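Local atomic coordinates of Lpg2148(MvcA) (Legionella pneumophila subsp. pneumophila str. Philadelphia 1, PDB entry 6K11), a protein that probably acts as a deamidase-related deubiquitinating effector that regulates the host ubiquitin-conjugating enzyme UBE2N during Legionella infection. Residues A[10-15]-A[341-346]. Numbering follows the deposited sequence.
Sequences KKLKSM and KNLQET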
loop_
_atom_site.group_PDB
_atom_site.type_symbol
_atom_site.label_atom_id
_atom_site.label_comp_id
_atom_site.label_asym_id
_atom_site.label_seq_id
_atom_site.Cartn_x
_atom_site.Cartn_y
_atom_site.Cartn_z
ATOM N N LYS A 10 0.103 24.224 4.675
ATOM C CA LYS A 10 -0.456 24.608 5.965
ATOM C C LYS A 10 -1.931 24.240 6.050
ATOM O O LYS A 10 -2.406 23.758 7.087
ATOM C CB LYS A 10 -0.257 26.112 6.178
ATOM C CG LYS A 10 -0.926 26.694 7.401
ATOM C CD LYS A 10 -0.451 28.144 7.578
ATOM C CE LYS A 10 -0.933 28.756 8.882
ATOM N NZ LYS A 10 -0.676 30.233 8.874
ATOM N N LYS A 11 -2.667 24.456 4.969
ATOM C CA LYS A 11 -4.107 24.226 4.977
ATOM C C LYS A 11 -4.429 22.742 4.915
ATOM O O LYS A 11 -5.330 22.274 5.618
ATOM C CB LYS A 11 -4.753 24.975 3.809
ATOM C CG LYS A 11 -6.173 24.582 3.457
ATOM C CD LYS A 11 -6.865 25.733 2.699
ATOM C CE LYS A 11 -8.390 25.563 2.674
ATOM N NZ LYS A 11 -9.148 26.800 2.938
ATOM N N LEU A 12 -3.713 21.991 4.071
ATOM C CA LEU A 12 -3.920 20.553 4.020
ATOM C C LEU A 12 -3.653 19.927 5.388
ATOM O O LEU A 12 -4.446 19.101 5.881
ATOM C CB LEU A 12 -3.027 19.933 2.935
ATOM C CG LEU A 12 -2.938 18.398 2.988
ATOM C CD1 LEU A 12 -4.262 17.774 2.568
ATOM C CD2 LEU A 12 -1.780 17.836 2.158
ATOM N N LYS A 13 -2.560 20.340 6.035
ATOM C CA LYS A 13 -2.233 19.785 7.343
ATOM C C LYS A 13 -3.275 20.183 8.386
ATOM O O LYS A 13 -3.764 19.337 9.149
ATOM C CB LYS A 13 -0.831 20.227 7.776
ATOM C CG LYS A 13 -0.516 19.894 9.231
ATOM C CD LYS A 13 0.967 19.985 9.522
ATOM C CE LYS A 13 1.266 19.564 10.955
ATOM N NZ LYS A 13 2.722 19.497 11.216
ATOM N N SER A 14 -3.644 21.472 8.427
ATOM C CA SER A 14 -4.600 21.920 9.435
ATOM C C SER A 14 -5.954 21.229 9.264
ATOM O O SER A 14 -6.572 20.791 10.247
ATOM C CB SER A 14 -4.738 23.447 9.371
ATOM O OG SER A 14 -5.671 23.895 10.337
ATOM N N MET A 15 -6.408 21.089 8.023
ATOM C CA MET A 15 -7.713 20.488 7.746
ATOM C C MET A 15 -7.725 18.992 8.050
ATOM O O MET A 15 -8.707 18.466 8.591
ATOM C CB MET A 15 -8.100 20.718 6.275
ATOM C CG MET A 15 -8.564 22.167 5.915
ATOM S SD MET A 15 -9.060 22.324 4.168
ATOM C CE MET A 15 -10.414 21.155 4.115
ATOM N N LYS A 341 -7.978 26.035 -4.029
ATOM C CA LYS A 341 -9.397 26.013 -4.376
ATOM C C LYS A 341 -10.032 24.661 -4.075
ATOM O O LYS A 341 -11.165 24.597 -3.584
ATOM C CB LYS A 341 -9.585 26.347 -5.851
ATOM C CG LYS A 341 -11.045 26.434 -6.221
ATOM C CD LYS A 341 -11.306 27.519 -7.245
ATOM C CE LYS A 341 -12.769 27.511 -7.658
ATOM N NZ LYS A 341 -12.909 27.233 -9.109
ATOM N N ASN A 342 -9.333 23.573 -4.392
ATOM C CA ASN A 342 -9.816 22.243 -4.016
ATOM C C ASN A 342 -9.972 22.110 -2.504
ATOM O O ASN A 342 -10.954 21.536 -2.017
ATOM C CB ASN A 342 -8.856 21.176 -4.547
ATOM C CG ASN A 342 -8.929 21.041 -6.056
ATOM O OD1 ASN A 342 -9.914 21.448 -6.667
ATOM N ND2 ASN A 342 -7.893 20.467 -6.662
ATOM N N LEU A 343 -8.995 22.601 -1.751
ATOM C CA LEU A 343 -9.073 22.545 -0.294
ATOM C C LEU A 343 -10.218 23.410 0.230
ATOM O O LEU A 343 -10.923 23.020 1.170
ATOM C CB LEU A 343 -7.732 22.975 0.306
ATOM C CG LEU A 343 -6.607 21.941 0.151
ATOM C CD1 LEU A 343 -5.240 22.633 0.205
ATOM C CD2 LEU A 343 -6.707 20.833 1.245
ATOM N N GLN A 344 -10.427 24.588 -0.366
ATOM C CA GLN A 344 -11.534 25.427 0.081
ATOM C C GLN A 344 -12.885 24.797 -0.247
ATOM O O GLN A 344 -13.837 24.927 0.533
ATOM C CB GLN A 344 -11.442 26.829 -0.537
ATOM C CG GLN A 344 -12.485 27.800 0.020
ATOM C CD GLN A 344 -12.675 27.690 1.554
ATOM O OE1 GLN A 344 -11.699 27.689 2.332
ATOM N NE2 GLN A 344 -13.934 27.591 1.986
ATOM N N GLU A 345 -12.999 24.115 -1.390
ATOM C CA GLU A 345 -14.251 23.424 -1.698
ATOM C C GLU A 345 -14.489 22.257 -0.746
ATOM O O GLU A 345 -15.632 21.985 -0.372
ATOM C CB GLU A 345 -14.259 22.934 -3.139
ATOM C CG GLU A 345 -14.515 24.059 -4.142
ATOM C CD GLU A 345 -14.148 23.684 -5.562
ATOM O OE1 GLU A 345 -13.642 22.558 -5.789
ATOM O OE2 GLU A 345 -14.355 24.535 -6.452
ATOM N N THR A 346 -13.428 21.576 -0.320
ATOM C CA THR A 346 -13.595 20.551 0.708
ATOM C C THR A 346 -14.035 21.174 2.028
ATOM O O THR A 346 -14.907 20.634 2.715
ATOM C CB THR A 346 -12.289 19.787 0.850
ATOM O OG1 THR A 346 -11.974 19.217 -0.422
ATOM C CG2 THR A 346 -12.415 18.679 1.895
#
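Leu343 reaches from helix 336-351 into the angle between Lys11, Leu12 and Met15 of helix 4-19, a compact example of one leucine bridging a fairly wide spacing between two roughly parallel helices. The short segments run the same way at 25°, their axes 10.4 Å apart. Leu343 has CG anti to its own carbonyl carbon (chi1 -73°), which carries both methyls across the gap. Leu343 CD2 settles over the backbone of Leu12, 3.9 Å from Leu12 CA, and also meets Leu12 CD1 and Met15 SD. Leu343 CD1 turns to the methylenes of Lys11, which lie alongside Leu343 with the two side chains pointing opposite ways; Lys11 CE comes to 3.6 Å from Leu343 CB.

Met15 extends the packed part further along. Its SD and CE lie against the carbonyl oxygen of Leu343, with Met15 CE 3.5 Å from Leu343 O, a van der Waals contact and not a hydrogen bond. Beyond it, Met15 CE is 3.9 Å from Thr346 CG2. The Thr346 hydroxyl turns back into its own helix instead: Thr346 OG1 donates to Asn342 O at 3.0 Å, on the opposite face of that carbonyl from the backbone N-H of Thr346, so that one oxygen serves two donors.

Packing gives way to polar contact on the more open flank. The Lys11 chain bends at chi4 and hands its ammonium group to Gln344. Lys11 NZ donates to Gln344 OE1 at 2.8 Å, tilted 21° from the amide carbonyl plane; both residues remain partly exposed.

Helix 71-83 borders the buried side, where Leu81 touches Leu12 and Thr346 and its carbonyl accepts a bond from Asn342 ND2. Met15 continues along helix 336-351 to Gln347 and Ile350, while Lys13 forms salt bridges to Asp268, Asp270 and Glu271, tying helix 4-19 to the start of helix 269-274.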